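Local coordinates for peptidase M16 domain protein (Alicyclobacillus acidocaldarius subsp. acidocaldarius DSM 446, PDB 4XEA), which is a putative metallopeptidase of the M16 family, which probably cleaves peptide bonds at a metal site that holds nickel in this crystal, at residues T11-L14 against L18-T21; T21-P26 against A368-N373; S287-S292 against A329-S334; R342-E347 against M397-A402. All blocks are in the same frame, centred on the assembly; numbering follows the deposited sequence.

Interaction 1. Residues T11-L14 against L18-T21; sequences TWRL and LVVT
Leu18 O is gripped twice from across the hairpin: Leu14 N donates to it at 2.8 Å, and the CA-H of Arg13 points at the same oxygen with Arg13 CA 3.3 Å away. Two more backbone bonds tie Trp12 to Val20, with Trp12 N to Val20 O at 3.0 Å and the nearly straight return bond from Val20 N to Trp12 O at 2.9 Å. This reciprocal pair, with strand directions 162° apart, identifies an antiparallel beta hairpin, in which Thr11-Thr21 and Arg13-Val19 are the non-hydrogen-bonded pairs.

The indole of Trp12 folds over its neighbour because CG sits between the backbone N and the carbonyl carbon (chi1 81°). Val20 CB thus lies 4.0 Å from the centroid of the six-membered ring and only 12° off its normal, a CH-pi contact over the face. Replacing the tryptophan by an alanine would probably strip this cover from Val20 and leave Glu212, which accepts from NE1, without its indole partner. Across the sheet, Val19 CG2 lies over one face of the Arg13 guanidinium, whose NH2 makes a salt bridge to Glu383, and the hydroxyls of Thr11 and Thr21 share a 2.9 Å OG1-OG1 bond.

Strand 10-13 is the outermost of its sheet within this chain, while strand 19-24 pairs inward with strand 194-200. Helix 204-216 packs on the side of Trp12 and Val20, and helix 367-379 on that of Thr11, Val19 and Thr21.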
loop_
_atom_site.group_PDB
_atom_site.type_symbol
_atom_site.label_atom_id
_atom_site.label_comp_id
_atom_site.label_asym_id
_atom_site.label_seq_id
_atom_site.Cartn_x
_atom_site.Cartn_y
_atom_site.Cartn_z
ATOM N N THR A 11 13.364 25.845 5.224
ATOM C CA THR A 11 12.159 26.202 5.949
ATOM C C THR A 11 12.149 27.725 6.254
ATOM O O THR A 11 13.072 28.235 6.879
ATOM C CB THR A 11 12.085 25.449 7.287
ATOM O OG1 THR A 11 12.100 24.017 7.068
ATOM C CG2 THR A 11 10.838 25.826 8.038
ATOM N N TRP A 12 11.105 28.423 5.802
ATOM C CA TRP A 12 10.928 29.827 6.089
ATOM C C TRP A 12 9.437 30.162 6.172
ATOM O O TRP A 12 8.579 29.274 5.989
ATOM C CB TRP A 12 11.690 30.714 5.076
ATOM C CG TRP A 12 11.025 30.945 3.783
ATOM C CD1 TRP A 12 10.446 32.112 3.359
ATOM C CD2 TRP A 12 10.928 30.029 2.689
ATOM N NE1 TRP A 12 9.987 31.975 2.069
ATOM C CE2 TRP A 12 10.258 30.701 1.640
ATOM C CE3 TRP A 12 11.343 28.702 2.486
ATOM C CZ2 TRP A 12 9.985 30.084 0.413
ATOM C CZ3 TRP A 12 11.072 28.101 1.274
ATOM C CH2 TRP A 12 10.401 28.793 0.250
ATOM N N ARG A 13 9.137 31.397 6.556
ATOM C CA ARG A 13 7.760 31.860 6.752
ATOM C C ARG A 13 7.504 33.105 5.898
ATOM O O ARG A 13 8.280 34.055 5.957
ATOM C CB ARG A 13 7.486 32.166 8.235
ATOM C CG ARG A 13 6.023 32.525 8.525
ATOM C CD ARG A 13 5.748 32.949 9.986
ATOM N NE ARG A 13 6.308 31.997 10.969
ATOM C CZ ARG A 13 5.664 31.057 11.645
ATOM N NH1 ARG A 13 4.374 30.824 11.459
ATOM N NH2 ARG A 13 6.338 30.323 12.532
ATOM N N LEU A 14 6.423 33.090 5.114
ATOM C CA LEU A 14 6.123 34.212 4.215
ATOM C C LEU A 14 5.518 35.380 4.971
ATOM O O LEU A 14 5.095 35.245 6.119
ATOM C CB LEU A 14 5.162 33.785 3.091
ATOM C CG LEU A 14 5.525 32.504 2.292
ATOM C CD1 LEU A 14 4.352 32.041 1.473
ATOM C CD2 LEU A 14 6.707 32.729 1.414
ATOM N N LEU A 18 2.354 32.023 6.125
ATOM C CA LEU A 18 2.505 30.640 5.689
ATOM C C LEU A 18 3.925 30.122 5.909
ATOM O O LEU A 18 4.896 30.723 5.451
ATOM C CB LEU A 18 2.123 30.463 4.217
ATOM C CG LEU A 18 2.325 29.095 3.566
ATOM C CD1 LEU A 18 1.357 28.096 4.172
ATOM C CD2 LEU A 18 2.129 29.181 2.030
ATOM N N VAL A 19 4.033 28.957 6.535
ATOM C CA VAL A 19 5.331 28.285 6.687
ATOM C C VAL A 19 5.514 27.348 5.495
ATOM O O VAL A 19 4.611 26.607 5.147
ATOM C CB VAL A 19 5.406 27.531 8.053
ATOM C CG1 VAL A 19 6.597 26.562 8.121
ATOM C CG2 VAL A 19 5.480 28.547 9.231
ATOM N N VAL A 20 6.701 27.399 4.883
ATOM C CA VAL A 20 7.047 26.593 3.749
ATOM C C VAL A 20 8.293 25.801 4.097
ATOM O O VAL A 20 9.243 26.351 4.663
ATOM C CB VAL A 20 7.351 27.414 2.469
ATOM C CG1 VAL A 20 7.679 26.450 1.243
ATOM C CG2 VAL A 20 6.188 28.355 2.106
ATOM N N THR A 21 8.293 24.513 3.739
ATOM C CA THR A 21 9.484 23.665 3.865
ATOM C C THR A 21 9.709 22.942 2.552
ATOM O O THR A 21 8.827 22.209 2.108
ATOM C CB THR A 21 9.329 22.637 4.996
ATOM O OG1 THR A 21 9.399 23.323 6.277
ATOM C CG2 THR A 21 10.440 21.582 4.918
#

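Interaction 2. Residues T21-P26 against A368-N373; sequences TLMPRP and AFLVRN
Leu370 and the selenomethionine Met23 bury nearly equal areas, 69 and 67 Å², and carry most of this strand-to-helix contact; Arg25 adds a smaller share. Met23 reaches across from strand 19-24, its selenium resting 4.0 Å from Leu370 CB. Its chain runs extended through chi2 and then bends at chi3 (-84°), which brings the terminal CE up to the helix backbone, 3.9 Å from Leu370 O. The same methyl grazes Val371 CG2 at 4.4 Å, a loose approach at the margin. The Met23 and Leu370 side chains meet at a slant, and the backbones stay well apart, with 8.6 Å between the CA atoms of this pair.

The leucine serves two partners with different atoms. While CB meets the selenium, CD1 lies over one face of the Arg25 guanidinium, 3.9 Å from NH1. Arg25 comes from the loop beyond the strand on a chain bent at chi3 (68°), and its NH1 is held by hydrogen bonds to Asn367 OD1 and the backbone oxygen of Asp365, just ahead of the helical segment. Arg25 also packs on Leu28 of the second subunit.

Through this contact helix 367-379 lies against a sheet built from strands more than 160 residues earlier in the chain, since Val371 also touches Tyr32, Met34 and Ala199. No polar bond joins the two segments, and the contact is mainly van der Waals, with a methyl against a cationic group; directional bonds from NH1 to Asn367 and Asp365 probably hold the guanidinium with one face, near NH1, turned to the leucine.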
loop_
_atom_site.group_PDB
_atom_site.type_symbol
_atom_site.label_atom_id
_atom_site.label_comp_id
_atom_site.label_asym_id
_atom_site.label_seq_id
_atom_site.Cartn_x
_atom_site.Cartn_y
_atom_site.Cartn_z
ATOM N N THR A 21 8.293 24.513 3.739
ATOM C CA THR A 21 9.484 23.665 3.865
ATOM C C THR A 21 9.709 22.942 2.552
ATOM O O THR A 21 8.827 22.209 2.108
ATOM C CB THR A 21 9.329 22.637 4.996
ATOM O OG1 THR A 21 9.399 23.323 6.277
ATOM C CG2 THR A 21 10.440 21.582 4.918
ATOM N N LEU A 22 10.872 23.163 1.933
ATOM C CA LEU A 22 11.235 22.513 0.688
ATOM C C LEU A 22 12.392 21.549 0.952
ATOM O O LEU A 22 13.344 21.879 1.662
ATOM C CB LEU A 22 11.650 23.529 -0.383
ATOM C CG LEU A 22 10.692 24.671 -0.746
ATOM C CD1 LEU A 22 11.357 25.655 -1.767
ATOM C CD2 LEU A 22 9.350 24.164 -1.261
HETATM N N MSE A 23 12.279 20.343 0.409
HETATM C CA MSE A 23 13.321 19.321 0.509
HETATM C C MSE A 23 13.724 18.819 -0.888
HETATM O O MSE A 23 13.310 17.736 -1.314
HETATM C CB MSE A 23 12.814 18.151 1.376
HETATM C CG MSE A 23 12.717 18.490 2.856
HETATM SE SE MSE A 23 11.813 17.060 3.827
HETATM C CE MSE A 23 9.977 17.638 3.482
ATOM N N PRO A 24 14.548 19.598 -1.616
ATOM C CA PRO A 24 14.944 19.175 -2.956
ATOM C C PRO A 24 15.837 17.923 -2.946
ATOM O O PRO A 24 16.754 17.832 -2.149
ATOM C CB PRO A 24 15.698 20.403 -3.502
ATOM C CG PRO A 24 16.134 21.173 -2.291
ATOM C CD PRO A 24 15.083 20.925 -1.257
ATOM N N ARG A 25 15.530 16.949 -3.808
ATOM C CA ARG A 25 16.276 15.684 -3.917
ATOM C C ARG A 25 16.440 15.462 -5.409
ATOM O O ARG A 25 15.570 14.875 -6.043
ATOM C CB ARG A 25 15.499 14.536 -3.244
ATOM C CG ARG A 25 15.041 14.859 -1.809
ATOM C CD ARG A 25 14.080 13.807 -1.245
ATOM N NE ARG A 25 14.761 12.530 -1.037
ATOM C CZ ARG A 25 14.182 11.329 -0.993
ATOM N NH1 ARG A 25 12.864 11.188 -1.109
ATOM N NH2 ARG A 25 14.944 10.253 -0.830
ATOM N N PRO A 26 17.552 15.961 -5.983
ATOM C CA PRO A 26 17.683 16.090 -7.447
ATOM C C PRO A 26 17.731 14.776 -8.215
ATOM O O PRO A 26 17.443 14.757 -9.418
ATOM C CB PRO A 26 18.986 16.888 -7.632
ATOM C CG PRO A 26 19.700 16.853 -6.316
ATOM C CD PRO A 26 18.634 16.659 -5.258
ATOM N N ALA A 368 6.693 10.989 0.052
ATOM C CA ALA A 368 5.379 11.068 0.716
ATOM C C ALA A 368 5.514 11.055 2.239
ATOM O O ALA A 368 4.885 11.858 2.930
ATOM C CB ALA A 368 4.446 9.958 0.268
ATOM N N PHE A 369 6.297 10.139 2.786
ATOM C CA PHE A 369 6.525 10.133 4.244
ATOM C C PHE A 369 7.156 11.449 4.765
ATOM O O PHE A 369 6.656 12.097 5.721
ATOM C CB PHE A 369 7.365 8.912 4.640
ATOM C CG PHE A 369 7.702 8.848 6.122
ATOM C CD1 PHE A 369 6.936 8.045 6.979
ATOM C CD2 PHE A 369 8.800 9.520 6.638
ATOM C CE1 PHE A 369 7.247 7.955 8.351
ATOM C CE2 PHE A 369 9.103 9.459 8.026
ATOM C CZ PHE A 369 8.317 8.646 8.865
ATOM N N LEU A 370 8.249 11.880 4.147
ATOM C CA LEU A 370 8.896 13.117 4.555
ATOM C C LEU A 370 7.901 14.275 4.635
ATOM O O LEU A 370 7.897 15.067 5.588
ATOM C CB LEU A 370 10.021 13.486 3.576
ATOM C CG LEU A 370 11.251 12.615 3.628
ATOM C CD1 LEU A 370 12.101 12.772 2.353
ATOM C CD2 LEU A 370 12.040 12.910 4.868
ATOM N N VAL A 371 7.055 14.373 3.623
ATOM C CA VAL A 371 6.150 15.511 3.504
ATOM C C VAL A 371 5.022 15.402 4.528
ATOM O O VAL A 371 4.809 16.321 5.310
ATOM C CB VAL A 371 5.588 15.618 2.040
ATOM C CG1 VAL A 371 4.423 16.587 2.022
ATOM C CG2 VAL A 371 6.713 16.066 1.054
ATOM N N ARG A 372 4.316 14.267 4.508
ATOM C CA ARG A 372 3.172 13.999 5.388
ATOM C C ARG A 372 3.547 14.214 6.849
ATOM O O ARG A 372 2.835 14.870 7.605
ATOM C CB ARG A 372 2.669 12.556 5.217
ATOM C CG ARG A 372 1.259 12.388 4.614
ATOM C CD ARG A 372 0.797 10.915 4.554
ATOM N NE ARG A 372 1.406 10.075 5.592
ATOM C CZ ARG A 372 2.278 9.098 5.345
ATOM N NH1 ARG A 372 2.637 8.818 4.096
ATOM N NH2 ARG A 372 2.792 8.394 6.341
ATOM N N ASN A 373 4.679 13.652 7.243
ATOM C CA ASN A 373 5.140 13.798 8.629
ATOM C C ASN A 373 5.629 15.183 9.030
ATOM O O ASN A 373 5.334 15.648 10.146
ATOM C CB ASN A 373 6.117 12.709 8.956
ATOM C CG ASN A 373 5.403 11.392 9.100
ATOM O OD1 ASN A 373 4.855 11.138 10.129
ATOM N ND2 ASN A 373 5.279 10.637 8.030
#

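Interaction 3. Residues S287-S292 against A329-S334; sequences SAFYQS and AERIQS
Helix 288-295 and helix 325-342 run side by side in near-antiparallel fashion, and Phe289, Ser292, Arg331 and Ile332 join them. The short axes lie 11.9 Å apart with directions 162° from each other, a wide spacing that long side chains must bridge; both helices belong to the M16 inactive domain.

Phe289 supplies the apolar half. With CG anti to the backbone N (chi1 178°), the ring swings across to the other helix. There CE1 lies 3.6 Å from Arg331 O, and CZ approaches Ile332 at 3.9 Å from its CA and 4.1 Å from its CG1. The ring therefore meets mostly helix backbone, at an oblique angle, and it also stacks with His335 one turn further on.

The polar half is a single bond. Arg331 curls through successive bends at chi2 and chi3, which turns its guanidinium toward the end of the Ser292 side chain; NH2 donates to Ser292 OG at 2.8 Å. The serine oxygen lies near the guanidinium plane, although the N-H is bent to 142°. The other terminal nitrogen, NH1, forms a salt bridge with Glu296, so one arginine reaches both Ser292 on the helix and Glu296 just past its C-terminal end. A leucine in place of Arg331 is likely to leave Glu296 without its countercharge and Ser292 OG without this donor.

Ser287 caps the start of helix 288-295, accepting from Tyr290 N at 3.0 Å. Ile332 packs on Leu253 and Val255 of strand 252-258, which seats helix 325-342 on the five-stranded sheet, while the Tyr290 side chain packs on Lys301 and Phe303.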
loop_
_atom_site.group_PDB
_atom_site.type_symbol
_atom_site.label_atom_id
_atom_site.label_comp_id
_atom_site.label_asym_id
_atom_site.label_seq_id
_atom_site.Cartn_x
_atom_site.Cartn_y
_atom_site.Cartn_z
ATOM N N SER A 287 7.001 -10.328 17.956
ATOM C CA SER A 287 6.901 -10.598 19.394
ATOM C C SER A 287 6.492 -12.045 19.607
ATOM O O SER A 287 5.695 -12.589 18.824
ATOM C CB SER A 287 5.874 -9.667 20.057
ATOM O OG SER A 287 4.560 -9.983 19.650
ATOM N N ALA A 288 7.038 -12.675 20.654
ATOM C CA ALA A 288 6.626 -14.024 21.029
ATOM C C ALA A 288 5.123 -14.083 21.350
ATOM O O ALA A 288 4.468 -15.086 21.063
ATOM C CB ALA A 288 7.476 -14.573 22.210
ATOM N N PHE A 289 4.571 -13.011 21.916
ATOM C CA PHE A 289 3.127 -12.968 22.194
ATOM C C PHE A 289 2.351 -13.115 20.891
ATOM O O PHE A 289 1.516 -14.010 20.767
ATOM C CB PHE A 289 2.729 -11.677 22.912
ATOM C CG PHE A 289 1.234 -11.554 23.197
ATOM C CD1 PHE A 289 0.596 -12.438 24.073
ATOM C CD2 PHE A 289 0.480 -10.557 22.612
ATOM C CE1 PHE A 289 -0.766 -12.335 24.346
ATOM C CE2 PHE A 289 -0.887 -10.419 22.906
ATOM C CZ PHE A 289 -1.511 -11.338 23.779
ATOM N N TYR A 290 2.636 -12.255 19.913
ATOM C CA TYR A 290 1.966 -12.358 18.607
ATOM C C TYR A 290 2.165 -13.754 17.941
ATOM O O TYR A 290 1.231 -14.326 17.379
ATOM C CB TYR A 290 2.451 -11.269 17.664
ATOM C CG TYR A 290 2.008 -11.484 16.237
ATOM C CD1 TYR A 290 0.766 -11.030 15.791
ATOM C CD2 TYR A 290 2.826 -12.148 15.337
ATOM C CE1 TYR A 290 0.357 -11.241 14.481
ATOM C CE2 TYR A 290 2.434 -12.354 14.028
ATOM C CZ TYR A 290 1.206 -11.901 13.601
ATOM O OH TYR A 290 0.840 -12.131 12.297
ATOM N N GLN A 291 3.381 -14.290 18.001
ATOM C CA GLN A 291 3.672 -15.584 17.375
ATOM C C GLN A 291 2.881 -16.701 18.066
ATOM O O GLN A 291 2.406 -17.642 17.414
ATOM C CB GLN A 291 5.181 -15.876 17.384
ATOM C CG GLN A 291 6.016 -14.881 16.537
ATOM C CD GLN A 291 6.166 -15.274 15.052
ATOM O OE1 GLN A 291 5.978 -16.431 14.665
ATOM N NE2 GLN A 291 6.528 -14.292 14.223
ATOM N N SER A 292 2.732 -16.586 19.382
ATOM C CA SER A 292 1.950 -17.558 20.145
ATOM C C SER A 292 0.454 -17.466 19.779
ATOM O O SER A 292 -0.217 -18.492 19.634
ATOM C CB SER A 292 2.164 -17.347 21.653
ATOM O OG SER A 292 1.169 -18.021 22.416
ATOM N N ALA A 329 -9.289 -11.614 23.814
ATOM C CA ALA A 329 -9.384 -10.540 24.799
ATOM C C ALA A 329 -8.764 -10.941 26.127
ATOM O O ALA A 329 -8.099 -10.116 26.767
ATOM C CB ALA A 329 -10.818 -10.107 24.992
ATOM N N GLU A 330 -8.987 -12.178 26.566
ATOM C CA GLU A 330 -8.402 -12.635 27.830
ATOM C C GLU A 330 -6.880 -12.689 27.753
ATOM O O GLU A 330 -6.197 -12.311 28.707
ATOM C CB GLU A 330 -8.941 -14.010 28.245
ATOM C CG GLU A 330 -8.203 -14.611 29.472
ATOM C CD GLU A 330 -6.988 -15.525 29.106
ATOM O OE1 GLU A 330 -7.144 -16.417 28.233
ATOM O OE2 GLU A 330 -5.890 -15.386 29.712
ATOM N N ARG A 331 -6.353 -13.176 26.622
ATOM C CA ARG A 331 -4.903 -13.336 26.455
ATOM C C ARG A 331 -4.201 -11.984 26.456
ATOM O O ARG A 331 -3.105 -11.838 27.018
ATOM C CB ARG A 331 -4.580 -14.092 25.156
ATOM C CG ARG A 331 -4.882 -15.599 25.208
ATOM C CD ARG A 331 -3.809 -16.366 25.989
ATOM N NE ARG A 331 -2.479 -16.244 25.382
ATOM C CZ ARG A 331 -2.029 -16.989 24.368
ATOM N NH1 ARG A 331 -2.790 -17.940 23.804
ATOM N NH2 ARG A 331 -0.795 -16.785 23.909
ATOM N N ILE A 332 -4.829 -11.002 25.805
ATOM C CA ILE A 332 -4.314 -9.635 25.808
ATOM C C ILE A 332 -4.266 -9.055 27.228
ATOM O O ILE A 332 -3.264 -8.507 27.634
ATOM C CB ILE A 332 -5.160 -8.720 24.906
ATOM C CG1 ILE A 332 -4.916 -9.071 23.431
ATOM C CG2 ILE A 332 -4.856 -7.258 25.216
ATOM C CD1 ILE A 332 -6.001 -8.536 22.457
ATOM N N GLN A 333 -5.356 -9.180 27.973
ATOM C CA GLN A 333 -5.390 -8.694 29.343
ATOM C C GLN A 333 -4.392 -9.424 30.258
ATOM O O GLN A 333 -3.793 -8.797 31.119
ATOM C CB GLN A 333 -6.809 -8.818 29.919
ATOM C CG GLN A 333 -7.824 -7.916 29.186
ATOM C CD GLN A 333 -9.260 -8.115 29.659
ATOM O OE1 GLN A 333 -9.564 -7.920 30.833
ATOM N NE2 GLN A 333 -10.151 -8.483 28.732
ATOM N N SER A 334 -4.205 -10.731 30.067
ATOM C CA SER A 334 -3.213 -11.487 30.848
ATOM C C SER A 334 -1.799 -11.061 30.563
ATOM O O SER A 334 -1.017 -10.858 31.485
ATOM C CB SER A 334 -3.295 -12.964 30.523
ATOM O OG SER A 334 -4.388 -13.534 31.178
#

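Interaction 4. Residues R342-E347 against M397-A402; sequences RGIDEE and MTLERA. With ACT (acetate ion), chain E.
Ile344 and Ala402 form the tight end of this contact. Ile344 CD1 presses to 3.5 Å from Ala402 CB, closer than usual for two carbons, and lies 3.3 Å from Ala402 O. With CG1 anti to the carbonyl carbon (chi1 -67°) and the chain extended beyond it, the delta methyl reaches straight to the helix backbone. Phe349 of helix 346-363 touches both residues, and Leu278 of helix 265-283 packs on Ile344. Ile344 N is held by Asn403 OD1.

Leu399 links the tight end to the looser one by splitting its two methyls. CD1 meets Ile344 CG2 at 3.8 Å, the two side chains passing in opposite directions; CD2 lies 3.7 Å from Glu346 CB. Glu346 crosses Leu399 at about a right angle and offers mainly its aliphatic part, at an exposed position. An acetate, probably from the crystallisation liquor, sits by the loop, where Asp345 N donates to its OXT at 2.8 Å in a nearly straight bond.

Both segments are turns between two helices and lead into the next one. Asp345 N-caps helix 346-363, its OD2 accepting from Ala348 N, and Thr398 OG1 N-caps helix 399-409, taking Arg401 N at 3.1 Å. Polar side chains thus serve the helix ends locally, whereas the join between the segments depends on methyl packing and would owe its strength largely to van der Waals contact and to partial burial of Ile344 and Leu399 around the buried Ala402.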
loop_
_atom_site.group_PDB
_atom_site.type_symbol
_atom_site.label_atom_id
_atom_site.label_comp_id
_atom_site.label_asym_id
_atom_site.label_seq_id
_atom_site.Cartn_x
_atom_site.Cartn_y
_atom_site.Cartn_z
ATOM N N ARG A 342 5.476 -7.258 36.227
ATOM C CA ARG A 342 6.888 -7.686 36.114
ATOM C C ARG A 342 7.799 -6.650 35.450
ATOM O O ARG A 342 9.017 -6.743 35.536
ATOM C CB ARG A 342 6.987 -8.994 35.312
ATOM C CG ARG A 342 6.012 -10.110 35.737
ATOM C CD ARG A 342 6.580 -11.000 36.807
ATOM N NE ARG A 342 7.735 -11.728 36.299
ATOM C CZ ARG A 342 8.548 -12.479 37.037
ATOM N NH1 ARG A 342 8.347 -12.630 38.344
ATOM N NH2 ARG A 342 9.574 -13.090 36.458
ATOM N N GLY A 343 7.209 -5.682 34.767
ATOM C CA GLY A 343 7.977 -4.716 33.996
ATOM C C GLY A 343 8.184 -5.169 32.557
ATOM O O GLY A 343 8.126 -6.362 32.244
ATOM N N ILE A 344 8.414 -4.201 31.678
ATOM C CA ILE A 344 8.729 -4.492 30.277
ATOM C C ILE A 344 10.027 -5.285 30.168
ATOM O O ILE A 344 11.005 -4.976 30.844
ATOM C CB ILE A 344 8.890 -3.195 29.476
ATOM C CG1 ILE A 344 7.552 -2.476 29.386
ATOM C CG2 ILE A 344 9.460 -3.476 28.073
ATOM C CD1 ILE A 344 7.657 -1.129 28.728
ATOM N N ASP A 345 10.034 -6.311 29.323
ATOM C CA ASP A 345 11.246 -7.093 29.098
ATOM C C ASP A 345 12.235 -6.267 28.274
ATOM O O ASP A 345 11.907 -5.827 27.175
ATOM C CB ASP A 345 10.931 -8.404 28.375
ATOM C CG ASP A 345 12.183 -9.186 27.999
ATOM O OD1 ASP A 345 12.709 -9.955 28.834
ATOM O OD2 ASP A 345 12.645 -9.047 26.850
ATOM N N GLU A 346 13.449 -6.086 28.799
ATOM C CA GLU A 346 14.432 -5.202 28.188
ATOM C C GLU A 346 14.871 -5.664 26.807
ATOM O O GLU A 346 15.086 -4.834 25.930
ATOM C CB GLU A 346 15.670 -5.073 29.066
ATOM C CG GLU A 346 16.607 -3.972 28.590
ATOM C CD GLU A 346 17.698 -3.661 29.588
ATOM O OE1 GLU A 346 18.410 -2.659 29.393
ATOM O OE2 GLU A 346 17.842 -4.416 30.569
ATOM N N GLU A 347 15.026 -6.972 26.614
ATOM C CA GLU A 347 15.500 -7.477 25.328
ATOM C C GLU A 347 14.478 -7.246 24.213
ATOM O O GLU A 347 14.869 -6.885 23.099
ATOM C CB GLU A 347 15.919 -8.946 25.413
ATOM C CG GLU A 347 17.193 -9.135 26.224
ATOM C CD GLU A 347 17.736 -10.547 26.186
ATOM O OE1 GLU A 347 16.945 -11.502 26.053
ATOM O OE2 GLU A 347 18.961 -10.705 26.290
HETATM N N MSE A 397 15.495 7.262 24.134
HETATM C CA MSE A 397 14.443 6.548 24.844
HETATM C C MSE A 397 14.999 5.448 25.786
HETATM O O MSE A 397 15.921 4.715 25.397
HETATM C CB MSE A 397 13.542 5.942 23.795
HETATM C CG MSE A 397 12.583 5.012 24.321
HETATM SE SE MSE A 397 11.083 5.943 24.974
HETATM C CE MSE A 397 9.987 4.506 24.310
ATOM N N THR A 398 14.483 5.361 27.018
ATOM C CA THR A 398 14.984 4.395 28.031
ATOM C C THR A 398 13.934 3.341 28.445
ATOM O O THR A 398 12.744 3.549 28.275
ATOM C CB THR A 398 15.471 5.126 29.323
ATOM O OG1 THR A 398 14.367 5.783 29.961
ATOM C CG2 THR A 398 16.527 6.160 28.988
ATOM N N LEU A 399 14.387 2.225 29.029
ATOM C CA LEU A 399 13.475 1.213 29.591
ATOM C C LEU A 399 12.612 1.797 30.722
ATOM O O LEU A 399 11.428 1.457 30.847
ATOM C CB LEU A 399 14.271 -0.019 30.106
ATOM C CG LEU A 399 13.487 -1.221 30.675
ATOM C CD1 LEU A 399 12.539 -1.853 29.656
ATOM C CD2 LEU A 399 14.466 -2.296 31.267
ATOM N N GLU A 400 13.191 2.665 31.559
ATOM C CA GLU A 400 12.399 3.333 32.624
ATOM C C GLU A 400 11.256 4.137 32.024
ATOM O O GLU A 400 10.084 4.061 32.452
ATOM C CB GLU A 400 13.305 4.264 33.445
ATOM C CG GLU A 400 12.582 5.144 34.502
ATOM C CD GLU A 400 13.572 5.850 35.443
ATOM O OE1 GLU A 400 14.226 6.829 35.017
ATOM O OE2 GLU A 400 13.734 5.403 36.606
ATOM N N ARG A 401 11.588 4.915 31.014
ATOM C CA ARG A 401 10.542 5.680 30.317
ATOM C C ARG A 401 9.496 4.754 29.663
ATOM O O ARG A 401 8.298 5.024 29.737
ATOM C CB ARG A 401 11.174 6.676 29.339
ATOM C CG ARG A 401 10.207 7.472 28.496
ATOM C CD ARG A 401 9.137 8.244 29.306
ATOM N NE ARG A 401 8.204 8.900 28.388
ATOM C CZ ARG A 401 6.911 9.129 28.642
ATOM N NH1 ARG A 401 6.357 8.774 29.800
ATOM N NH2 ARG A 401 6.165 9.701 27.719
ATOM N N ALA A 402 9.928 3.638 29.084
ATOM C CA ALA A 402 8.963 2.675 28.501
ATOM C C ALA A 402 8.053 2.104 29.594
ATOM O O ALA A 402 6.838 1.975 29.379
ATOM C CB ALA A 402 9.673 1.551 27.757
HETATM C C ACT E . 7.245 -7.377 26.868
HETATM O O ACT E . 6.470 -8.356 26.677
HETATM O OXT ACT E . 7.765 -7.276 27.999
HETATM C CH3 ACT E . 7.527 -6.351 25.805
#

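How the interactions relate
Interactions 1 and 2 share Thr21 and strand 19-24, and they touch where Trp12 CH2 packs 3.9 Å from Leu22 CD1. Both are buried, yet the hairpin of interaction 1 is held by backbone bonds, whereas interaction 2 sets a helix on the same sheet through side-chain packing, with polar bonds from Arg25 just outside the helical segment. Interactions 3 and 4 are only partly buried, lie about 18 Å apart between centres, and use the successive helices 325-342 and 346-363 among others. Interaction 3 adds a charged group to its apolar contact; interaction 4 is apolar across its segments. Interaction 3 stands about 46 Å from interaction 1, centre to centre, on the opposite side of the chain's centre.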